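Local coordinates for periplasmic protein TorT (Vibrio parahaemolyticus, PDB 3O1I) that probably serves as a periplasmic ligand-binding component of trimethylamine N-oxide sensing, built like the bacterial solute-binding proteins, at residues Y77-T88 with L97-L106; K248-Q259 with E270-K278. One frame throughout, in Å; residues are numbered along the deposited sequence.

Interaction 1. Residues Y77-T88 with L97-L106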
loop_
_atom_site.group_PDB
_atom_site.type_symbol
_atom_site.label_atom_id
_atom_site.label_comp_id
_atom_site.label_asym_id
_atom_site.label_seq_id
_atom_site.Cartn_x
_atom_site.Cartn_y
_atom_site.Cartn_z
ATOM N N TYR D 77 -24.321 -17.979 13.810
ATOM C CA TYR D 77 -25.755 -17.707 13.850
ATOM C C TYR D 77 -26.461 -18.803 14.630
ATOM O O TYR D 77 -27.633 -19.112 14.375
ATOM C CB TYR D 77 -26.287 -17.662 12.425
ATOM C CG TYR D 77 -25.380 -16.892 11.511
ATOM C CD1 TYR D 77 -25.151 -17.317 10.209
ATOM C CD2 TYR D 77 -24.744 -15.733 11.949
ATOM C CE1 TYR D 77 -24.308 -16.604 9.359
ATOM C CE2 TYR D 77 -23.901 -15.012 11.112
ATOM C CZ TYR D 77 -23.688 -15.450 9.818
ATOM O OH TYR D 77 -22.866 -14.731 8.982
ATOM N N GLU D 78 -25.733 -19.379 15.584
ATOM C CA GLU D 78 -26.232 -20.465 16.424
ATOM C C GLU D 78 -27.482 -20.073 17.207
ATOM O O GLU D 78 -28.413 -20.866 17.351
ATOM C CB GLU D 78 -25.133 -20.912 17.396
ATOM C CG GLU D 78 -25.430 -22.209 18.131
ATOM C CD GLU D 78 -24.376 -22.545 19.174
ATOM O OE1 GLU D 78 -23.379 -21.799 19.286
ATOM O OE2 GLU D 78 -24.545 -23.558 19.883
ATOM N N HIS D 79 -27.496 -18.841 17.701
ATOM C CA HIS D 79 -28.616 -18.345 18.482
ATOM C C HIS D 79 -29.155 -17.051 17.891
ATOM O O HIS D 79 -29.798 -16.283 18.602
ATOM C CB HIS D 79 -28.161 -18.070 19.917
ATOM C CG HIS D 79 -27.424 -19.208 20.550
ATOM N ND1 HIS D 79 -28.019 -20.420 20.822
ATOM C CD2 HIS D 79 -26.143 -19.315 20.970
ATOM C CE1 HIS D 79 -27.136 -21.224 21.387
ATOM N NE2 HIS D 79 -25.989 -20.579 21.488
ATOM N N ASN D 80 -28.915 -16.797 16.606
ATOM C CA ASN D 80 -29.369 -15.534 16.030
ATOM C C ASN D 80 -29.831 -15.535 14.585
ATOM O O ASN D 80 -30.414 -14.561 14.138
ATOM C CB ASN D 80 -28.258 -14.490 16.158
ATOM C CG ASN D 80 -27.603 -14.503 17.522
ATOM O OD1 ASN D 80 -28.197 -14.083 18.516
ATOM N ND2 ASN D 80 -26.373 -15.009 17.584
ATOM N N LEU D 81 -29.570 -16.606 13.847
ATOM C CA LEU D 81 -29.945 -16.667 12.433
ATOM C C LEU D 81 -31.270 -15.980 12.069
ATOM O O LEU D 81 -31.309 -15.095 11.211
ATOM C CB LEU D 81 -29.980 -18.126 11.964
ATOM C CG LEU D 81 -30.500 -18.353 10.541
ATOM C CD1 LEU D 81 -29.705 -17.519 9.567
ATOM C CD2 LEU D 81 -30.403 -19.821 10.178
ATOM N N LYS D 82 -32.351 -16.402 12.715
ATOM C CA LYS D 82 -33.676 -15.847 12.457
ATOM C C LYS D 82 -33.631 -14.328 12.624
ATOM O O LYS D 82 -34.244 -13.576 11.858
ATOM C CB LYS D 82 -34.685 -16.473 13.428
ATOM C CG LYS D 82 -36.156 -16.215 13.090
ATOM C CD LYS D 82 -37.081 -16.929 14.079
ATOM C CE LYS D 82 -38.532 -16.490 13.927
ATOM N NZ LYS D 82 -39.390 -17.170 14.934
ATOM N N SER D 83 -32.875 -13.903 13.632
ATOM C CA SER D 83 -32.680 -12.497 13.976
ATOM C C SER D 83 -32.047 -11.677 12.842
ATOM O O SER D 83 -31.925 -10.460 12.949
ATOM C CB SER D 83 -31.815 -12.415 15.246
ATOM O OG SER D 83 -31.449 -11.087 15.569
ATOM N N TRP D 84 -31.633 -12.345 11.768
ATOM C CA TRP D 84 -31.035 -11.658 10.626
ATOM C C TRP D 84 -31.811 -11.979 9.350
ATOM O O TRP D 84 -31.726 -11.241 8.366
ATOM C CB TRP D 84 -29.561 -12.061 10.421
ATOM C CG TRP D 84 -28.657 -11.793 11.586
ATOM C CD1 TRP D 84 -28.409 -12.625 12.644
ATOM C CD2 TRP D 84 -27.901 -10.601 11.831
ATOM N NE1 TRP D 84 -27.546 -12.026 13.532
ATOM C CE2 TRP D 84 -27.218 -10.782 13.059
ATOM C CE3 TRP D 84 -27.732 -9.394 11.135
ATOM C CZ2 TRP D 84 -26.380 -9.800 13.606
ATOM C CZ3 TRP D 84 -26.899 -8.415 11.681
ATOM C CH2 TRP D 84 -26.234 -8.627 12.903
ATOM N N VAL D 85 -32.571 -13.074 9.364
ATOM C CA VAL D 85 -33.320 -13.460 8.174
ATOM C C VAL D 85 -34.822 -13.658 8.397
ATOM O O VAL D 85 -35.613 -13.534 7.460
ATOM C CB VAL D 85 -32.742 -14.752 7.556
ATOM C CG1 VAL D 85 -32.969 -14.752 6.060
ATOM C CG2 VAL D 85 -31.265 -14.857 7.854
ATOM N N GLY D 86 -35.214 -13.976 9.629
ATOM C CA GLY D 86 -36.625 -14.175 9.916
ATOM C C GLY D 86 -37.162 -15.565 9.603
ATOM O O GLY D 86 -36.565 -16.567 9.986
ATOM N N ASN D 87 -38.295 -15.630 8.910
ATOM C CA ASN D 87 -38.904 -16.916 8.573
ATOM C C ASN D 87 -38.179 -17.594 7.443
ATOM O O ASN D 87 -38.487 -18.736 7.108
ATOM C CB ASN D 87 -40.371 -16.752 8.150
ATOM C CG ASN D 87 -40.531 -16.242 6.709
ATOM O OD1 ASN D 87 -40.063 -15.152 6.361
ATOM N ND2 ASN D 87 -41.210 -17.030 5.876
ATOM N N THR D 88 -37.227 -16.891 6.845
ATOM C CA THR D 88 -36.498 -17.451 5.727
ATOM C C THR D 88 -35.833 -18.777 6.073
ATOM O O THR D 88 -35.189 -18.913 7.116
ATOM C CB THR D 88 -35.435 -16.476 5.222
ATOM O OG1 THR D 88 -36.012 -15.172 5.093
ATOM C CG2 THR D 88 -34.916 -16.923 3.862
ATOM N N LEU D 97 -23.364 -25.557 10.009
ATOM C CA LEU D 97 -24.159 -24.450 10.534
ATOM C C LEU D 97 -24.862 -24.884 11.816
ATOM O O LEU D 97 -25.982 -25.380 11.774
ATOM C CB LEU D 97 -25.198 -24.003 9.503
ATOM C CG LEU D 97 -26.150 -22.882 9.931
ATOM C CD1 LEU D 97 -25.364 -21.725 10.542
ATOM C CD2 LEU D 97 -26.939 -22.406 8.722
ATOM N N ASP D 98 -24.207 -24.694 12.954
ATOM C CA ASP D 98 -24.781 -25.084 14.239
ATOM C C ASP D 98 -25.835 -24.112 14.771
ATOM O O ASP D 98 -25.507 -23.015 15.218
ATOM C CB ASP D 98 -23.678 -25.247 15.296
ATOM C CG ASP D 98 -22.716 -26.385 14.979
ATOM O OD1 ASP D 98 -23.182 -27.447 14.509
ATOM O OD2 ASP D 98 -21.497 -26.225 15.216
ATOM N N LEU D 99 -27.098 -24.527 14.733
ATOM C CA LEU D 99 -28.196 -23.697 15.224
ATOM C C LEU D 99 -28.700 -24.206 16.578
ATOM O O LEU D 99 -28.309 -25.281 17.031
ATOM C CB LEU D 99 -29.337 -23.702 14.211
ATOM C CG LEU D 99 -28.901 -23.229 12.824
ATOM C CD1 LEU D 99 -30.034 -23.389 11.830
ATOM C CD2 LEU D 99 -28.466 -21.782 12.902
ATOM N N ASP D 100 -29.556 -23.422 17.228
ATOM C CA ASP D 100 -30.132 -23.794 18.519
ATOM C C ASP D 100 -31.446 -24.510 18.211
ATOM O O ASP D 100 -31.865 -24.549 17.050
ATOM C CB ASP D 100 -30.386 -22.528 19.350
ATOM C CG ASP D 100 -31.126 -22.806 20.647
ATOM O OD1 ASP D 100 -30.691 -23.691 21.416
ATOM O OD2 ASP D 100 -32.144 -22.125 20.901
ATOM N N GLU D 101 -32.090 -25.087 19.223
ATOM C CA GLU D 101 -33.357 -25.773 18.986
ATOM C C GLU D 101 -34.344 -24.807 18.327
ATOM O O GLU D 101 -35.141 -25.202 17.468
ATOM C CB GLU D 101 -33.952 -26.298 20.295
ATOM C CG GLU D 101 -35.245 -27.073 20.073
ATOM C CD GLU D 101 -35.829 -27.650 21.344
ATOM O OE1 GLU D 101 -36.195 -26.867 22.248
ATOM O OE2 GLU D 101 -35.924 -28.892 21.432
ATOM N N GLU D 102 -34.274 -23.540 18.735
ATOM C CA GLU D 102 -35.130 -22.486 18.196
ATOM C C GLU D 102 -34.669 -22.059 16.796
ATOM O O GLU D 102 -35.431 -22.120 15.826
ATOM C CB GLU D 102 -35.123 -21.282 19.141
ATOM C CG GLU D 102 -35.950 -20.097 18.664
ATOM C CD GLU D 102 -37.340 -20.504 18.203
ATOM O OE1 GLU D 102 -38.054 -21.179 18.975
ATOM O OE2 GLU D 102 -37.718 -20.146 17.065
ATOM N N GLN D 103 -33.414 -21.636 16.689
ATOM C CA GLN D 103 -32.876 -21.207 15.406
ATOM C C GLN D 103 -33.003 -22.310 14.359
ATOM O O GLN D 103 -33.440 -22.069 13.230
ATOM C CB GLN D 103 -31.403 -20.818 15.553
ATOM C CG GLN D 103 -31.119 -19.705 16.556
ATOM C CD GLN D 103 -31.889 -18.427 16.262
ATOM O OE1 GLN D 103 -32.067 -18.038 15.105
ATOM N NE2 GLN D 103 -32.335 -17.758 17.316
ATOM N N SER D 104 -32.615 -23.521 14.752
ATOM C CA SER D 104 -32.648 -24.688 13.871
ATOM C C SER D 104 -33.928 -24.779 13.058
ATOM O O SER D 104 -33.939 -25.299 11.942
ATOM C CB SER D 104 -32.480 -25.966 14.688
ATOM O OG SER D 104 -32.468 -27.095 13.835
ATOM N N THR D 105 -35.004 -24.260 13.631
ATOM C CA THR D 105 -36.317 -24.262 13.000
ATOM C C THR D 105 -36.294 -23.643 11.604
ATOM O O THR D 105 -37.293 -23.672 10.880
ATOM C CB THR D 105 -37.307 -23.474 13.864
ATOM O OG1 THR D 105 -37.160 -23.874 15.233
ATOM C CG2 THR D 105 -38.737 -23.734 13.409
ATOM N N LEU D 106 -35.146 -23.090 11.231
ATOM C CA LEU D 106 -34.990 -22.436 9.943
ATOM C C LEU D 106 -34.342 -23.333 8.893
ATOM O O LEU D 106 -34.708 -23.296 7.714
ATOM C CB LEU D 106 -34.156 -21.169 10.134
ATOM C CG LEU D 106 -34.715 -20.200 11.180
ATOM C CD1 LEU D 106 -33.598 -19.337 11.728
ATOM C CD2 LEU D 106 -35.821 -19.353 10.568
#
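The carboxamide of Q103 reaches the start of helix 82-85, where its OE1 accepts a hydrogen bond from the backbone N of K82 at 2.9 Å. The bond is straight, 162° at the hydrogen, and arrives nearly in line with the side-chain C=O. Two successive bends bring the amide there: chi1 of -58° sets CG beside the backbone N, and a second bend at chi2 folds the chain back toward H79 and N80. On the way CG lies against E78 O, and NE2 ends 3.2 Å from H79 O at an angle too poor for a hydrogen bond.

Next to this polar grip lies an apolar cluster. L106 carries its CD1 to CG of L81, 3.5 Å away, the two leucines overlapping head to tail. The same methyl lies 3.5 Å from CB of K82, whose side chain lies across L106, while CD2 of L106 turns the other way, to the backbone of G86 and T88. L81 directs CD2 to CD2 of L99 at 3.9 Å; V90 of the neighbouring sheet strand also touches L81.

At the outer end the H79 ring and the D100 carboxylate stand 60° apart, with ND1 of H79 3.5 Å from CB of D100 and the carboxylate carbon at the ring edge. K82 NZ lies 4.0 Å from E102 OE2, too far for a salt bridge.

The contact thus joins the connections before and after strand 90-92 of the five-stranded parallel sheet, the first of which carries the short helix 82-85. Its chemistry is that of a leucine cluster bordered by one directed amide bond, in which Q103 satisfies an N-H in the first turn of the short helix; the solvent-exposed charged pair probably adds only a diffuse attraction.

Interaction 2. Residues K248-Q259 with E270-K278; sequences KMVQQGRLSVMQ and EKQASPIIK
NZ of K248 donates to the backbone O of I276 at 2.6 Å, lying in the carbonyl plane with a C=O...donor angle of 154°. K248 lies at the start of the helical segment, and its side chain, extended beyond CG, runs beside that of I276 in the same sense. CE comes to 3.8 Å from CB of K278, the two lysines crossing obliquely. T289 of helix 287-291 touches both, and the K278 ammonium bonds instead to T284 O.

Segment 270-278 runs antiparallel to the helix direction, and P275 and A273 face the helix in turn. The pyrrolidine ring of P275 is met from several positions: CD lies 4.0 Å from CD2 of L255 and 4.1 Å from CG of Q252, whose side chain is set almost perpendicular to it. Q251 passes the ring on an extended chain, its OE1 3.6 Å from P275 CB. In L255 a chi1 of 172° swings CG away from the backbone N, which puts both methyls against A273, whose CB meets CD1 and CD2 at nearly equal range.

Q259 completes the contact. From a first torsion of -68° its chain extends until NE2 lies 2.6 Å from E270 O and 3.2 Å from K271 O, giving two weak hydrogen bonds to successive carbonyls. CE of M258 approaches the backbone N of E270 nearby.

The arrangement lays an irregular segment along one side of a helix that packs by another side on helix 18-32. One firm bond to a peptide carbonyl holds it at one end and two weak ones at the other, with aliphatic packing of P275 and A273 between; the I276 carbonyl, a neutral acceptor, would probably help stabilise the buried K248 ammonium.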
loop_
_atom_site.group_PDB
_atom_site.type_symbol
_atom_site.label_atom_id
_atom_site.label_comp_id
_atom_site.label_asym_id
_atom_site.label_seq_id
_atom_site.Cartn_x
_atom_site.Cartn_y
_atom_site.Cartn_z
ATOM N N LYS D 248 -15.659 -33.167 -4.946
ATOM C CA LYS D 248 -16.492 -32.579 -5.987
ATOM C C LYS D 248 -17.192 -31.328 -5.507
ATOM O O LYS D 248 -18.241 -31.394 -4.866
ATOM C CB LYS D 248 -17.522 -33.612 -6.470
ATOM C CG LYS D 248 -16.905 -34.825 -7.150
ATOM C CD LYS D 248 -17.894 -35.958 -7.268
ATOM C CE LYS D 248 -17.159 -37.287 -7.308
ATOM N NZ LYS D 248 -17.959 -38.415 -6.753
ATOM N N MET D 249 -16.595 -30.186 -5.833
ATOM C CA MET D 249 -17.119 -28.881 -5.441
ATOM C C MET D 249 -18.253 -28.380 -6.342
ATOM O O MET D 249 -19.350 -28.069 -5.864
ATOM C CB MET D 249 -15.979 -27.855 -5.428
ATOM C CG MET D 249 -14.788 -28.227 -4.551
ATOM S SD MET D 249 -13.429 -28.979 -5.455
ATOM C CE MET D 249 -12.796 -30.102 -4.239
ATOM N N VAL D 250 -17.975 -28.283 -7.641
ATOM C CA VAL D 250 -18.972 -27.825 -8.600
ATOM C C VAL D 250 -20.311 -28.476 -8.300
ATOM O O VAL D 250 -21.347 -27.822 -8.317
ATOM C CB VAL D 250 -18.585 -28.172 -10.043
ATOM C CG1 VAL D 250 -19.730 -27.817 -10.971
ATOM C CG2 VAL D 250 -17.328 -27.415 -10.445
ATOM N N GLN D 251 -20.289 -29.771 -8.016
ATOM C CA GLN D 251 -21.517 -30.488 -7.701
ATOM C C GLN D 251 -22.034 -30.132 -6.313
ATOM O O GLN D 251 -23.246 -30.080 -6.108
ATOM C CB GLN D 251 -21.284 -31.995 -7.786
ATOM C CG GLN D 251 -22.457 -32.835 -7.325
ATOM C CD GLN D 251 -22.280 -34.295 -7.675
ATOM O OE1 GLN D 251 -21.462 -34.999 -7.077
ATOM N NE2 GLN D 251 -23.038 -34.757 -8.665
ATOM N N GLN D 252 -21.120 -29.893 -5.369
ATOM C CA GLN D 252 -21.505 -29.552 -4.005
ATOM C C GLN D 252 -22.321 -28.275 -4.041
ATOM O O GLN D 252 -23.116 -28.001 -3.141
ATOM C CB GLN D 252 -20.271 -29.376 -3.118
ATOM C CG GLN D 252 -20.535 -29.772 -1.677
ATOM C CD GLN D 252 -19.267 -29.924 -0.859
ATOM O OE1 GLN D 252 -18.266 -30.449 -1.343
ATOM N NE2 GLN D 252 -19.309 -29.485 0.398
ATOM N N GLY D 253 -22.125 -27.504 -5.104
ATOM C CA GLY D 253 -22.862 -26.272 -5.268
ATOM C C GLY D 253 -24.251 -26.578 -5.791
ATOM O O GLY D 253 -25.256 -26.190 -5.185
ATOM N N ARG D 254 -24.302 -27.281 -6.922
ATOM C CA ARG D 254 -25.566 -27.667 -7.549
ATOM C C ARG D 254 -26.495 -28.235 -6.488
ATOM O O ARG D 254 -27.675 -27.906 -6.433
ATOM C CB ARG D 254 -25.319 -28.716 -8.634
ATOM C CG ARG D 254 -24.540 -28.222 -9.847
ATOM C CD ARG D 254 -24.091 -29.395 -10.728
ATOM N NE ARG D 254 -23.392 -28.975 -11.943
ATOM C CZ ARG D 254 -23.970 -28.323 -12.950
ATOM N NH1 ARG D 254 -25.263 -28.015 -12.889
ATOM N NH2 ARG D 254 -23.262 -27.983 -14.022
ATOM N N LEU D 255 -25.946 -29.084 -5.635
ATOM C CA LEU D 255 -26.722 -29.690 -4.573
ATOM C C LEU D 255 -27.500 -28.659 -3.740
ATOM O O LEU D 255 -28.709 -28.809 -3.546
ATOM C CB LEU D 255 -25.794 -30.532 -3.689
ATOM C CG LEU D 255 -26.298 -31.151 -2.379
ATOM C CD1 LEU D 255 -27.740 -31.614 -2.517
ATOM C CD2 LEU D 255 -25.372 -32.309 -1.995
ATOM N N SER D 256 -26.820 -27.615 -3.264
ATOM C CA SER D 256 -27.468 -26.575 -2.458
ATOM C C SER D 256 -28.551 -25.832 -3.228
ATOM O O SER D 256 -29.618 -25.560 -2.688
ATOM C CB SER D 256 -26.437 -25.576 -1.937
ATOM O OG SER D 256 -26.265 -25.721 -0.537
ATOM N N VAL D 257 -28.275 -25.489 -4.482
ATOM C CA VAL D 257 -29.268 -24.804 -5.300
ATOM C C VAL D 257 -30.529 -25.662 -5.348
ATOM O O VAL D 257 -31.621 -25.212 -4.996
ATOM C CB VAL D 257 -28.783 -24.618 -6.741
ATOM C CG1 VAL D 257 -29.938 -24.186 -7.625
ATOM C CG2 VAL D 257 -27.678 -23.595 -6.787
ATOM N N MET D 258 -30.360 -26.904 -5.796
ATOM C CA MET D 258 -31.462 -27.841 -5.908
ATOM C C MET D 258 -32.219 -27.943 -4.598
ATOM O O MET D 258 -33.435 -27.807 -4.573
ATOM C CB MET D 258 -30.938 -29.220 -6.303
ATOM C CG MET D 258 -32.009 -30.293 -6.355
ATOM S SD MET D 258 -31.442 -31.817 -5.596
ATOM C CE MET D 258 -31.774 -31.487 -3.821
ATOM N N GLN D 259 -31.498 -28.189 -3.509
ATOM C CA GLN D 259 -32.134 -28.306 -2.198
ATOM C C GLN D 259 -33.170 -27.206 -1.941
ATOM O O GLN D 259 -34.323 -27.498 -1.629
ATOM C CB GLN D 259 -31.091 -28.275 -1.075
ATOM C CG GLN D 259 -30.167 -29.473 -1.004
ATOM C CD GLN D 259 -29.606 -29.655 0.392
ATOM O OE1 GLN D 259 -29.124 -28.706 1.007
ATOM N NE2 GLN D 259 -29.667 -30.880 0.903
ATOM N N GLU D 270 -32.903 -34.229 -0.894
ATOM C CA GLU D 270 -32.240 -34.873 0.232
ATOM C C GLU D 270 -31.989 -33.843 1.319
ATOM O O GLU D 270 -31.333 -32.833 1.082
ATOM C CB GLU D 270 -30.919 -35.509 -0.207
ATOM C CG GLU D 270 -30.139 -36.158 0.933
ATOM C CD GLU D 270 -30.959 -37.180 1.717
ATOM O OE1 GLU D 270 -31.264 -38.265 1.167
ATOM O OE2 GLU D 270 -31.300 -36.894 2.888
ATOM N N LYS D 271 -32.526 -34.096 2.508
ATOM C CA LYS D 271 -32.356 -33.180 3.626
ATOM C C LYS D 271 -30.881 -32.941 3.925
ATOM O O LYS D 271 -30.406 -31.810 3.877
ATOM C CB LYS D 271 -33.043 -33.726 4.878
ATOM C CG LYS D 271 -32.890 -32.832 6.103
ATOM C CD LYS D 271 -33.349 -33.531 7.376
ATOM C CE LYS D 271 -34.834 -33.857 7.333
ATOM N NZ LYS D 271 -35.291 -34.575 8.557
ATOM N N GLN D 272 -30.155 -34.006 4.243
ATOM C CA GLN D 272 -28.736 -33.880 4.542
ATOM C C GLN D 272 -27.918 -34.554 3.444
ATOM O O GLN D 272 -27.482 -35.695 3.591
ATOM C CB GLN D 272 -28.418 -34.519 5.892
ATOM C CG GLN D 272 -29.351 -34.113 7.009
ATOM C CD GLN D 272 -28.872 -34.589 8.365
ATOM O OE1 GLN D 272 -28.097 -35.542 8.467
ATOM N NE2 GLN D 272 -29.340 -33.933 9.419
ATOM N N ALA D 273 -27.720 -33.841 2.340
ATOM C CA ALA D 273 -26.963 -34.365 1.212
ATOM C C ALA D 273 -25.450 -34.117 1.322
ATOM O O ALA D 273 -24.991 -33.253 2.077
ATOM C CB ALA D 273 -27.500 -33.779 -0.073
ATOM N N SER D 274 -24.690 -34.889 0.549
ATOM C CA SER D 274 -23.231 -34.821 0.540
ATOM C C SER D 274 -22.682 -35.735 -0.552
ATOM O O SER D 274 -22.804 -36.947 -0.460
ATOM C CB SER D 274 -22.686 -35.258 1.909
ATOM O OG SER D 274 -23.235 -36.502 2.326
ATOM N N PRO D 275 -22.053 -35.164 -1.594
ATOM C CA PRO D 275 -21.510 -35.992 -2.674
ATOM C C PRO D 275 -20.542 -37.042 -2.144
ATOM O O PRO D 275 -20.162 -37.031 -0.964
ATOM C CB PRO D 275 -20.806 -34.980 -3.579
ATOM C CG PRO D 275 -21.500 -33.699 -3.281
ATOM C CD PRO D 275 -21.639 -33.768 -1.777
ATOM N N ILE D 276 -20.141 -37.949 -3.024
ATOM C CA ILE D 276 -19.228 -39.005 -2.630
ATOM C C ILE D 276 -17.812 -38.663 -3.054
ATOM O O ILE D 276 -17.550 -38.376 -4.227
ATOM C CB ILE D 276 -19.650 -40.369 -3.245
ATOM C CG1 ILE D 276 -18.600 -41.438 -2.912
ATOM C CG2 ILE D 276 -19.867 -40.213 -4.750
ATOM C CD1 ILE D 276 -18.977 -42.848 -3.333
ATOM N N ILE D 277 -16.907 -38.699 -2.082
ATOM C CA ILE D 277 -15.497 -38.389 -2.298
ATOM C C ILE D 277 -14.836 -39.397 -3.238
ATOM O O ILE D 277 -14.922 -40.604 -3.024
ATOM C CB ILE D 277 -14.759 -38.362 -0.943
ATOM C CG1 ILE D 277 -15.328 -37.231 -0.083
ATOM C CG2 ILE D 277 -13.266 -38.194 -1.153
ATOM C CD1 ILE D 277 -15.216 -37.488 1.392
ATOM N N LYS D 278 -14.178 -38.897 -4.279
ATOM C CA LYS D 278 -13.523 -39.761 -5.252
ATOM C C LYS D 278 -11.988 -39.637 -5.249
ATOM O O LYS D 278 -11.448 -38.534 -5.327
ATOM C CB LYS D 278 -14.050 -39.453 -6.657
ATOM C CG LYS D 278 -13.485 -40.372 -7.721
ATOM C CD LYS D 278 -13.245 -39.645 -9.030
ATOM C CE LYS D 278 -12.625 -40.571 -10.084
ATOM N NZ LYS D 278 -11.259 -41.085 -9.736
#

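The two contacts follow one another along the chain, neither nested nor crossed. Interaction 1 comes first: it closes the short excursion through strand 90-92 and binds the connections on either side of that strand, at the periphery of the five-stranded parallel sheet. The chain then continues through strand 107-110 and the four-stranded sheet before returning. Interaction 2 closes the loop that leads from helix 249-263 to strand 278-280, which pairs with strand 244-246. K271 meets E110 by backbone hydrogen bonding, so interaction 2 also reaches the end of the strand that follows interaction 1. The contact centres lie 22 Å apart and the nearest atoms about 9 Å, without touching.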